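Local coordinates for C-type diheme-containing protein (PDB 6H5L) that binds two covalently attached c-type hemes and probably passes electrons between them as part of an anammox reductase complex, at residues K12-Y15 with K16-A20; F99-A102 with F103-R106; G150-A153 with S154-E157; S204-E207 with R208-T212. One frame throughout, in Å; residues are numbered along the deposited sequence.

Contact 1. Residues K12-Y15 with K16-A20; sequences KNVY and KKYCA. With HEC (heme c), chain L.
Tyr-15 and Cys-19 meet flat side to methylene at the C-terminal end of helix 9-18. The Tyr-15 side chain leaves with CG beside its carbonyl carbon (chi1 -177°), which carries the ring toward the residues one turn on, Cys-19 and Ala-20. Cys-19 CB sits over one face as a CH-pi contact, 3.8 Å from the ring centroid and displaced toward the CD2 rim. Cys-19 SG stands obliquely to the same ring, its centroid distance 4.7 Å, and is bonded covalently to heme CAB at 1.8 Å. Ala-20 N lies over that face too. The hydroxyl end of the ring is held in place by a hydrogen bond to Gly-24 O.

On another side of the helix, Val-14 CG1 touches Tyr-18 CD2 at 3.6 Å, the two side chains crossing at a slant, while Lys-17 CB covers the centre of one Tyr-18 ring face. At the end of the helix Tyr-15 O accepts twice, from Cys-19 N at 2.8 Å and Ala-20 N at 2.8 Å; the second donor approaches nearly in line with the carbonyl.

A helix delivering the first cysteine of the CXXCH heme-binding motif, completed by Cys-22 and the axial ligand His-23, is characteristic of class I cytochrome c domains, consistent with the family of this chain.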
# COMPACT_ATOMS: atom_id res chain seq x y z
N LYS B 12 10.58 -62.89 -2.22
CA LYS B 12 10.49 -62.80 -3.67
C LYS B 12 9.17 -62.16 -4.10
O LYS B 12 9.14 -61.27 -4.95
CB LYS B 12 10.63 -64.18 -4.30
CG LYS B 12 12.03 -64.78 -4.29
CD LYS B 12 12.06 -66.02 -5.18
CE LYS B 12 13.08 -67.05 -4.72
NZ LYS B 12 14.39 -66.91 -5.40
N ASN B 13 8.07 -62.61 -3.50
CA ASN B 13 6.75 -62.15 -3.92
C ASN B 13 6.54 -60.67 -3.58
O ASN B 13 5.99 -59.92 -4.39
CB ASN B 13 5.66 -63.00 -3.28
CG ASN B 13 5.60 -64.40 -3.85
OD1 ASN B 13 6.49 -64.82 -4.60
ND2 ASN B 13 4.56 -65.15 -3.49
N VAL B 14 6.96 -60.25 -2.39
CA VAL B 14 6.80 -58.85 -2.00
C VAL B 14 7.57 -57.94 -2.95
O VAL B 14 7.05 -56.92 -3.42
CB VAL B 14 7.23 -58.64 -0.54
CG1 VAL B 14 7.14 -57.17 -0.17
CG2 VAL B 14 6.37 -59.47 0.39
N TYR B 15 8.82 -58.30 -3.25
CA TYR B 15 9.59 -57.53 -4.23
C TYR B 15 8.90 -57.54 -5.59
O TYR B 15 8.81 -56.51 -6.26
CB TYR B 15 11.00 -58.10 -4.35
CG TYR B 15 11.88 -57.31 -5.30
CD1 TYR B 15 11.89 -57.58 -6.66
CD2 TYR B 15 12.69 -56.28 -4.83
CE1 TYR B 15 12.68 -56.86 -7.53
CE2 TYR B 15 13.48 -55.55 -5.69
CZ TYR B 15 13.48 -55.84 -7.03
OH TYR B 15 14.27 -55.12 -7.89
N LYS B 16 8.41 -58.71 -6.01
CA LYS B 16 7.74 -58.83 -7.30
C LYS B 16 6.53 -57.91 -7.39
O LYS B 16 6.33 -57.22 -8.40
CB LYS B 16 7.33 -60.29 -7.51
CG LYS B 16 6.96 -60.68 -8.93
CD LYS B 16 6.90 -62.20 -9.05
CE LYS B 16 6.54 -62.65 -10.45
NZ LYS B 16 6.66 -64.13 -10.58
N LYS B 17 5.73 -57.86 -6.33
CA LYS B 17 4.46 -57.14 -6.37
C LYS B 17 4.61 -55.65 -6.10
O LYS B 17 3.83 -54.85 -6.62
CB LYS B 17 3.49 -57.77 -5.36
CG LYS B 17 2.02 -57.53 -5.64
CD LYS B 17 1.17 -58.61 -4.97
CE LYS B 17 -0.32 -58.35 -5.11
NZ LYS B 17 -0.89 -57.70 -3.90
N TYR B 18 5.61 -55.26 -5.30
CA TYR B 18 5.71 -53.88 -4.84
C TYR B 18 6.99 -53.16 -5.22
O TYR B 18 7.05 -51.94 -5.07
CB TYR B 18 5.56 -53.83 -3.30
CG TYR B 18 4.33 -54.54 -2.79
CD1 TYR B 18 3.06 -54.04 -3.03
CD2 TYR B 18 4.44 -55.72 -2.06
CE1 TYR B 18 1.93 -54.69 -2.56
CE2 TYR B 18 3.32 -56.38 -1.59
CZ TYR B 18 2.07 -55.85 -1.84
OH TYR B 18 0.96 -56.51 -1.37
N CYS B 19 8.01 -53.86 -5.71
CA CYS B 19 9.28 -53.23 -6.02
C CYS B 19 9.70 -53.39 -7.48
O CYS B 19 10.32 -52.48 -8.04
CB CYS B 19 10.39 -53.79 -5.12
SG CYS B 19 9.91 -54.05 -3.40
N ALA B 20 9.39 -54.53 -8.09
CA ALA B 20 9.80 -54.78 -9.47
C ALA B 20 9.30 -53.76 -10.48
O ALA B 20 10.05 -53.45 -11.42
CB ALA B 20 9.36 -56.20 -9.88
FE HEC L . 12.55 -47.91 -4.36
CHA HEC L . 15.37 -45.97 -4.12
CHB HEC L . 13.84 -50.04 -1.97
CHC HEC L . 9.76 -49.91 -4.61
CHD HEC L . 11.28 -45.87 -6.83
NA HEC L . 14.28 -47.99 -3.25
C1A HEC L . 15.32 -47.09 -3.32
C2A HEC L . 16.36 -47.49 -2.39
C3A HEC L . 15.93 -48.63 -1.79
C4A HEC L . 14.62 -48.95 -2.32
CMA HEC L . 16.63 -49.51 -0.72
CAA HEC L . 17.66 -46.65 -2.26
CBA HEC L . 18.58 -46.87 -1.06
CGA HEC L . 19.79 -45.98 -1.21
O1A HEC L . 20.09 -45.55 -2.35
O2A HEC L . 20.46 -45.71 -0.18
NB HEC L . 11.93 -49.66 -3.47
C1B HEC L . 12.60 -50.35 -2.49
C2B HEC L . 11.77 -51.47 -2.09
C3B HEC L . 10.65 -51.44 -2.82
C4B HEC L . 10.73 -50.30 -3.70
CMB HEC L . 12.14 -52.53 -1.02
CAB HEC L . 9.46 -52.43 -2.76
CBB HEC L . 8.68 -52.26 -1.43
NC HEC L . 10.85 -47.90 -5.51
C1C HEC L . 9.82 -48.82 -5.45
C2C HEC L . 8.75 -48.35 -6.30
C3C HEC L . 9.22 -47.32 -7.01
C4C HEC L . 10.52 -46.96 -6.46
CMC HEC L . 7.49 -49.19 -6.65
CAC HEC L . 8.48 -46.53 -8.12
CBC HEC L . 7.28 -45.77 -7.51
ND HEC L . 13.22 -46.19 -5.33
C1D HEC L . 12.51 -45.52 -6.32
C2D HEC L . 13.29 -44.37 -6.74
C3D HEC L . 14.57 -44.41 -5.89
C4D HEC L . 14.43 -45.57 -5.04
CMD HEC L . 12.91 -43.33 -7.81
CAD HEC L . 15.75 -43.42 -5.91
CBD HEC L . 15.40 -42.18 -5.10
CGD HEC L . 16.54 -41.20 -5.17
O1D HEC L . 17.69 -41.58 -4.83
O2D HEC L . 16.29 -40.02 -5.55

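Contact 2. Residues F99-A102 with F103-R106; sequences FSEA and FEYR
Phe-103 opens the second half of this turn by meeting Ser-100: its N gives a weak hydrogen bond to Ser-100 O, and its ring comes alongside at a slant, CD2 lying 4.1 Å from Ser-100 CB. Beyond the segments the same side chain packs on Leu-59 and Pro-60.

Glu-104 follows, its N donating to Glu-101 O at 2.9 Å from well above the carbonyl plane, 55° out of it. Its extended side chain brings OE1 to 3.6 Å from Glu-101 OE1, a probably unfavourable approach of two carboxylates.

Tyr-105 lies across Glu-101. Glu-101 O sits over one ring face, 3.3 Å from Tyr-105 CD2, and Glu-101 CB touches Tyr-105 CE2 at 3.6 Å. The Glu-101 chain, bent at chi2 (-79°), turns its carboxylate back so that OE1 comes to 2.7 Å from Tyr-105 OH, with carboxylate and ring planes 51° apart.

Arg-106 ends the helical turn: its N donates a hydrogen bond to Ala-102 O at 3.1 Å.

Two exposed carboxylates this near each other would probably raise the proton affinity of one or both, although solvent is likely to soften the effect at this surface site.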
# COMPACT_ATOMS: atom_id res chain seq x y z
N PHE B 99 21.15 -58.92 -5.49
CA PHE B 99 21.32 -58.33 -6.81
C PHE B 99 22.77 -57.92 -7.09
O PHE B 99 23.12 -57.72 -8.26
CB PHE B 99 20.41 -57.11 -6.97
CG PHE B 99 18.94 -57.43 -6.94
CD1 PHE B 99 18.46 -58.58 -7.56
CD2 PHE B 99 18.05 -56.60 -6.30
CE1 PHE B 99 17.11 -58.88 -7.53
CE2 PHE B 99 16.70 -56.89 -6.27
CZ PHE B 99 16.23 -58.03 -6.89
N SER B 100 23.60 -57.81 -6.06
CA SER B 100 24.98 -57.35 -6.21
C SER B 100 25.92 -58.39 -5.62
O SER B 100 25.75 -58.81 -4.48
CB SER B 100 25.19 -55.99 -5.54
OG SER B 100 26.53 -55.57 -5.65
N GLU B 101 26.92 -58.79 -6.41
CA GLU B 101 27.92 -59.73 -5.93
C GLU B 101 28.72 -59.17 -4.77
O GLU B 101 29.27 -59.93 -3.96
CB GLU B 101 28.86 -60.13 -7.08
CG GLU B 101 28.17 -60.85 -8.23
CD GLU B 101 27.92 -62.31 -7.93
OE1 GLU B 101 28.82 -62.97 -7.37
OE2 GLU B 101 26.81 -62.81 -8.25
N ALA B 102 28.81 -57.84 -4.67
CA ALA B 102 29.61 -57.22 -3.61
C ALA B 102 29.14 -57.63 -2.22
O ALA B 102 29.94 -57.70 -1.29
CB ALA B 102 29.59 -55.70 -3.77
N PHE B 103 27.84 -57.90 -2.06
CA PHE B 103 27.33 -58.32 -0.76
C PHE B 103 27.83 -59.70 -0.36
O PHE B 103 27.91 -60.01 0.83
CB PHE B 103 25.80 -58.30 -0.76
CG PHE B 103 25.21 -56.94 -0.51
CD1 PHE B 103 25.30 -56.36 0.74
CD2 PHE B 103 24.56 -56.26 -1.52
CE1 PHE B 103 24.75 -55.11 0.98
CE2 PHE B 103 24.01 -55.01 -1.29
CZ PHE B 103 24.11 -54.43 -0.04
N GLU B 104 28.18 -60.54 -1.34
CA GLU B 104 28.61 -61.90 -1.05
C GLU B 104 30.10 -62.01 -0.73
O GLU B 104 30.52 -62.98 -0.09
CB GLU B 104 28.29 -62.82 -2.23
CG GLU B 104 28.30 -64.30 -1.88
CD GLU B 104 28.40 -65.20 -3.10
OE1 GLU B 104 28.46 -64.66 -4.23
OE2 GLU B 104 28.41 -66.43 -2.94
N TYR B 105 30.90 -61.03 -1.15
CA TYR B 105 32.35 -61.08 -0.97
C TYR B 105 32.83 -60.21 0.17
O TYR B 105 33.72 -60.62 0.93
CB TYR B 105 33.05 -60.68 -2.27
CG TYR B 105 32.61 -61.49 -3.46
CD1 TYR B 105 32.46 -62.87 -3.36
CD2 TYR B 105 32.32 -60.89 -4.68
CE1 TYR B 105 32.05 -63.63 -4.45
CE2 TYR B 105 31.91 -61.63 -5.77
CZ TYR B 105 31.77 -63.00 -5.64
OH TYR B 105 31.36 -63.75 -6.72
N ARG B 106 32.28 -59.01 0.32
CA ARG B 106 32.65 -58.09 1.38
C ARG B 106 31.53 -57.99 2.41
O ARG B 106 30.36 -58.19 2.09
CB ARG B 106 32.98 -56.71 0.83
CG ARG B 106 34.17 -56.70 -0.12
CD ARG B 106 35.47 -57.02 0.61
NE ARG B 106 36.54 -57.37 -0.32
CZ ARG B 106 36.93 -58.61 -0.57
NH1 ARG B 106 36.34 -59.63 0.03
NH2 ARG B 106 37.92 -58.84 -1.43

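Contact 3. Residues G150-A153 with S154-E157; sequences GPSA and SEQE. With HEC (heme c), chain K.
Gln-156 reaches back to Ser-152 through its side-chain amide: NE2 donates to Ser-152 O at 2.5 Å, a short distance to be read with caution at this resolution, and the N-H...O angle of 169° is nearly straight. The acceptor lies in the amide plane of Gln-156, 4° out of it, whereas the donor is tilted from the Ser-152 carbonyl plane. A bend at chi2 (-57°) folds the chain back over the turn, placing CG 3.2 Å from the same oxygen. NE2 also packs against Ser-152 CB, and on the other branch OE1 approaches the heme vinyl-derived carbon CBC at 3.8 Å. Replacing Gln-156 by an alanine would probably leave Ser-152 O without this donor and open a gap beside the heme thioether edge.

Two successive type I beta turns, Gly-150 to Ala-153 and Ala-153 to Gln-156, carry these groups within the cytochrome c family region. The second is closed by a weak bond from Gln-156 N to Ala-153 O, while Ala-153 N hydrogen-bonds to Gly-150 O in the first. Glu-155 CG lies 3.4 Å from Ser-152 O.

A water bridges the turns, donating to Pro-151 O and accepting from Ser-154 N, 2.8 Å from water to Ser-154 N. Farther out, Gln-156 packs on Cys-141, and Glu-155 on Arg-291 of the neighbouring hydroxylamine oxidoreductase-like chain.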
# COMPACT_ATOMS: atom_id res chain seq x y z
N GLY B 150 24.01 -23.85 -8.52
CA GLY B 150 25.39 -23.45 -8.62
C GLY B 150 25.92 -23.62 -10.03
O GLY B 150 25.25 -24.18 -10.91
N PRO B 151 27.15 -23.15 -10.27
CA PRO B 151 27.71 -23.26 -11.63
C PRO B 151 27.88 -24.69 -12.10
O PRO B 151 27.61 -24.98 -13.28
CB PRO B 151 29.06 -22.53 -11.50
CG PRO B 151 29.38 -22.56 -10.04
CD PRO B 151 28.06 -22.47 -9.34
N SER B 152 28.30 -25.60 -11.23
CA SER B 152 28.54 -26.99 -11.59
C SER B 152 27.31 -27.88 -11.42
O SER B 152 27.44 -29.10 -11.46
CB SER B 152 29.70 -27.55 -10.78
OG SER B 152 30.86 -26.74 -10.91
N ALA B 153 26.12 -27.29 -11.24
CA ALA B 153 24.96 -28.08 -10.86
C ALA B 153 24.45 -28.93 -12.01
O ALA B 153 24.25 -30.14 -11.87
CB ALA B 153 23.85 -27.16 -10.34
N SER B 154 24.22 -28.31 -13.17
CA SER B 154 23.57 -29.01 -14.28
C SER B 154 24.41 -30.15 -14.85
O SER B 154 23.86 -31.04 -15.49
CB SER B 154 23.22 -28.02 -15.39
OG SER B 154 22.24 -27.09 -14.97
N GLU B 155 25.72 -30.14 -14.62
CA GLU B 155 26.62 -31.08 -15.26
C GLU B 155 26.92 -32.32 -14.41
O GLU B 155 27.64 -33.20 -14.87
CB GLU B 155 27.94 -30.39 -15.61
CG GLU B 155 28.80 -30.07 -14.40
CD GLU B 155 29.92 -29.11 -14.72
OE1 GLU B 155 29.85 -28.44 -15.77
OE2 GLU B 155 30.87 -29.02 -13.92
N GLN B 156 26.38 -32.40 -13.20
CA GLN B 156 26.68 -33.54 -12.34
C GLN B 156 26.00 -34.80 -12.86
O GLN B 156 24.94 -34.75 -13.49
CB GLN B 156 26.22 -33.26 -10.90
CG GLN B 156 26.84 -32.01 -10.30
CD GLN B 156 28.35 -32.04 -10.31
OE1 GLN B 156 28.96 -33.06 -9.98
NE2 GLN B 156 28.97 -30.93 -10.69
N GLU B 157 26.63 -35.95 -12.61
CA GLU B 157 26.15 -37.22 -13.13
C GLU B 157 26.35 -38.33 -12.12
O GLU B 157 27.27 -38.28 -11.29
CB GLU B 157 26.86 -37.59 -14.44
CG GLU B 157 26.36 -36.82 -15.65
CD GLU B 157 26.70 -37.52 -16.95
OE1 GLU B 157 27.46 -38.51 -16.92
OE2 GLU B 157 26.21 -37.07 -18.01
FE HEC K . 26.14 -31.97 -1.84
CHA HEC K . 23.48 -34.14 -1.75
CHB HEC K . 25.25 -30.79 1.27
CHC HEC K . 28.99 -30.06 -1.74
CHD HEC K . 26.62 -32.55 -5.17
NA HEC K . 24.67 -32.43 -0.46
C1A HEC K . 23.60 -33.27 -0.69
C2A HEC K . 22.65 -33.09 0.39
C3A HEC K . 23.14 -32.16 1.22
C4A HEC K . 24.42 -31.73 0.70
CMA HEC K . 22.47 -31.64 2.52
CAA HEC K . 21.30 -33.84 0.54
CBA HEC K . 21.41 -34.93 1.60
CGA HEC K . 20.10 -35.67 1.70
O1A HEC K . 19.20 -35.42 0.86
O2A HEC K . 19.96 -36.53 2.62
NB HEC K . 26.93 -30.60 -0.52
C1B HEC K . 26.48 -30.40 0.77
C2B HEC K . 27.52 -29.72 1.52
C3B HEC K . 28.55 -29.51 0.69
C4B HEC K . 28.20 -30.06 -0.60
CMB HEC K . 27.39 -29.30 3.00
CAB HEC K . 29.90 -28.81 1.01
CBB HEC K . 30.70 -29.54 2.11
NC HEC K . 27.52 -31.37 -3.21
C1C HEC K . 28.67 -30.64 -2.94
C2C HEC K . 29.53 -30.73 -4.10
C3C HEC K . 28.83 -31.30 -5.09
C4C HEC K . 27.58 -31.80 -4.52
CMC HEC K . 30.83 -29.90 -4.27
CAC HEC K . 29.30 -31.53 -6.55
CBC HEC K . 30.47 -32.54 -6.58
ND HEC K . 25.18 -33.15 -3.25
C1D HEC K . 25.60 -33.26 -4.58
C2D HEC K . 24.77 -34.25 -5.24
C3D HEC K . 23.78 -34.75 -4.17
C4D HEC K . 24.11 -34.01 -2.97
CMD HEC K . 24.86 -34.71 -6.71
CAD HEC K . 22.68 -35.81 -4.33
CBD HEC K . 21.43 -35.17 -4.93
CGD HEC K . 20.40 -36.22 -5.23
O1D HEC K . 20.57 -37.39 -4.78
O2D HEC K . 19.39 -35.90 -5.92
O HOH W 1 24.87 -25.65 -13.45

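Contact 4. Residues S204-E207 with R208-T212; sequences SDDE and RWYLT. With HEC (heme c), chain K.
Among the ring and apolar contacts, Tyr-210 lies back over the first turn with CG anti to its carbonyl carbon (chi1 -56°). Asp-206 O sits over one ring face, 3.2 Å from Tyr-210 CG, and Glu-207 N lies over the same face toward the rim. Beyond the segments this ring packs on Thr-124 and Ala-127 of helix 122-135. Were Tyr-210 cut back to an alanine, Asp-206 O would probably lose the ring lying over it, and a gap would be likely to open against Thr-124 and Ala-127. Trp-209 approaches differently: its CD1 lies near Asp-205 O at an oblique approach, and its ring stacks with Tyr-184. Toward the heme, Leu-211 CD2 touches heme methyl CMB at 3.6 Å.

Charged and polar side chains form a second group. Asp-205 and Arg-208 make a salt bridge whose details are doubtful because the oxygen and nitrogen are modelled too close. Ser-204 O lies over one guanidinium face, and Arg-208 NE hydrogen-bonds to Thr-188 OG1.

Backbone hydrogen bonds run from Arg-208 N to Ser-204 O and from Tyr-210 N to Asp-206 O, the latter 3.0 Å.

At the N-terminal end of helix 205-217, Glu-207 OE2 accepts from Ser-204 N at 3.2 Å and from Ser-204 OG at 3.1 Å, while Ser-204 OG receives a weak bond from Glu-207 N: a capping box beginning the C-terminal helix of a cytochrome c domain.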
# COMPACT_ATOMS: atom_id res chain seq x y z
N SER B 204 36.36 -32.45 11.17
CA SER B 204 36.18 -33.16 12.43
C SER B 204 34.70 -33.35 12.72
O SER B 204 33.82 -32.86 12.01
CB SER B 204 36.86 -32.39 13.57
OG SER B 204 36.26 -31.12 13.75
N ASP B 205 34.42 -34.10 13.79
CA ASP B 205 33.03 -34.29 14.21
C ASP B 205 32.36 -32.97 14.52
O ASP B 205 31.21 -32.74 14.12
CB ASP B 205 32.97 -35.22 15.43
CG ASP B 205 33.20 -36.67 15.07
OD1 ASP B 205 33.34 -36.97 13.87
OD2 ASP B 205 33.24 -37.52 15.99
N ASP B 206 33.05 -32.07 15.22
CA ASP B 206 32.46 -30.79 15.59
C ASP B 206 32.21 -29.92 14.37
O ASP B 206 31.19 -29.22 14.29
CB ASP B 206 33.36 -30.07 16.59
CG ASP B 206 33.45 -30.79 17.92
OD1 ASP B 206 33.82 -31.99 17.93
OD2 ASP B 206 33.17 -30.16 18.97
N GLU B 207 33.13 -29.94 13.40
CA GLU B 207 32.99 -29.09 12.22
C GLU B 207 31.82 -29.53 11.35
O GLU B 207 31.19 -28.69 10.69
CB GLU B 207 34.28 -29.08 11.41
CG GLU B 207 35.45 -28.43 12.14
CD GLU B 207 36.73 -28.48 11.33
OE1 GLU B 207 37.01 -27.51 10.59
OE2 GLU B 207 37.46 -29.49 11.44
N ARG B 208 31.51 -30.82 11.32
CA ARG B 208 30.35 -31.29 10.56
C ARG B 208 29.04 -30.99 11.27
O ARG B 208 28.00 -30.92 10.60
CB ARG B 208 30.47 -32.78 10.27
CG ARG B 208 31.62 -33.12 9.33
CD ARG B 208 31.58 -34.58 8.88
NE ARG B 208 31.59 -35.50 10.01
CZ ARG B 208 32.69 -35.88 10.65
NH1 ARG B 208 33.88 -35.42 10.27
NH2 ARG B 208 32.61 -36.72 11.67
N TRP B 209 29.05 -30.81 12.59
CA TRP B 209 27.88 -30.28 13.27
C TRP B 209 27.72 -28.79 12.99
O TRP B 209 26.59 -28.31 12.82
CB TRP B 209 27.96 -30.54 14.77
CG TRP B 209 27.69 -31.97 15.15
CD1 TRP B 209 28.59 -32.86 15.67
CD2 TRP B 209 26.45 -32.67 15.05
NE1 TRP B 209 27.99 -34.07 15.89
CE2 TRP B 209 26.67 -33.99 15.52
CE3 TRP B 209 25.17 -32.33 14.61
CZ2 TRP B 209 25.66 -34.95 15.56
CZ3 TRP B 209 24.17 -33.28 14.64
CH2 TRP B 209 24.42 -34.58 15.11
N TYR B 210 28.83 -28.05 12.95
CA TYR B 210 28.78 -26.66 12.49
C TYR B 210 28.18 -26.58 11.10
O TYR B 210 27.28 -25.78 10.83
CB TYR B 210 30.18 -26.04 12.48
CG TYR B 210 30.95 -26.08 13.79
CD1 TYR B 210 30.31 -26.26 15.01
CD2 TYR B 210 32.34 -25.94 13.79
CE1 TYR B 210 31.03 -26.29 16.19
CE2 TYR B 210 33.06 -25.97 14.96
CZ TYR B 210 32.40 -26.14 16.16
OH TYR B 210 33.12 -26.18 17.33
N LEU B 211 28.68 -27.42 10.18
CA LEU B 211 28.18 -27.43 8.81
C LEU B 211 26.71 -27.83 8.77
O LEU B 211 25.92 -27.25 8.02
CB LEU B 211 29.02 -28.38 7.97
CG LEU B 211 28.68 -28.54 6.49
CD1 LEU B 211 28.88 -27.24 5.74
CD2 LEU B 211 29.53 -29.65 5.88
N THR B 212 26.33 -28.84 9.56
CA THR B 212 24.93 -29.25 9.62
C THR B 212 24.04 -28.09 10.07
O THR B 212 22.97 -27.87 9.50
CB THR B 212 24.77 -30.44 10.56
OG1 THR B 212 25.43 -31.58 10.00
CG2 THR B 212 23.30 -30.76 10.77
FE HEC K . 26.14 -31.97 -1.84
CHA HEC K . 23.48 -34.14 -1.75
CHB HEC K . 25.25 -30.79 1.27
CHC HEC K . 28.99 -30.06 -1.74
CHD HEC K . 26.62 -32.55 -5.17
NA HEC K . 24.67 -32.43 -0.46
C1A HEC K . 23.60 -33.27 -0.69
C2A HEC K . 22.65 -33.09 0.39
C3A HEC K . 23.14 -32.16 1.22
C4A HEC K . 24.42 -31.73 0.70
CMA HEC K . 22.47 -31.64 2.52
CAA HEC K . 21.30 -33.84 0.54
CBA HEC K . 21.41 -34.93 1.60
CGA HEC K . 20.10 -35.67 1.70
O1A HEC K . 19.20 -35.42 0.86
O2A HEC K . 19.96 -36.53 2.62
NB HEC K . 26.93 -30.60 -0.52
C1B HEC K . 26.48 -30.40 0.77
C2B HEC K . 27.52 -29.72 1.52
C3B HEC K . 28.55 -29.51 0.69
C4B HEC K . 28.20 -30.06 -0.60
CMB HEC K . 27.39 -29.30 3.00
CAB HEC K . 29.90 -28.81 1.01
CBB HEC K . 30.70 -29.54 2.11
NC HEC K . 27.52 -31.37 -3.21
C1C HEC K . 28.67 -30.64 -2.94
C2C HEC K . 29.53 -30.73 -4.10
C3C HEC K . 28.83 -31.30 -5.09
C4C HEC K . 27.58 -31.80 -4.52
CMC HEC K . 30.83 -29.90 -4.27
CAC HEC K . 29.30 -31.53 -6.55
CBC HEC K . 30.47 -32.54 -6.58
ND HEC K . 25.18 -33.15 -3.25
C1D HEC K . 25.60 -33.26 -4.58
C2D HEC K . 24.77 -34.25 -5.24
C3D HEC K . 23.78 -34.75 -4.17
C4D HEC K . 24.11 -34.01 -2.97
CMD HEC K . 24.86 -34.71 -6.71
CAD HEC K . 22.68 -35.81 -4.33
CBD HEC K . 21.43 -35.17 -4.93
CGD HEC K . 20.40 -36.22 -5.23
O1D HEC K . 20.57 -37.39 -4.78
O2D HEC K . 19.39 -35.90 -5.92

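Along the chain the four contacts come in series, each closing before the next opens. Contact 1, on helix 9-18, and contact 2, leading into helix 102-105, have centres about 20 Å apart and meet where the Phe-99 ring packs against Tyr-15. Contacts 3 and 4 belong to the second cytochrome c-like unit, with centres about 25 Å apart: the first occupies a loop after helix 139-142, the second the start of helix 205-217. Contacts 1 and 4 stand on opposite sides of the chain's centre, about 40 Å between centres. Contact 1 carries a covalent link to one heme and contacts 3 and 4 line the other, consistent with a diheme electron carrier, with Lys-50 and Lys-175 reaching both hemes.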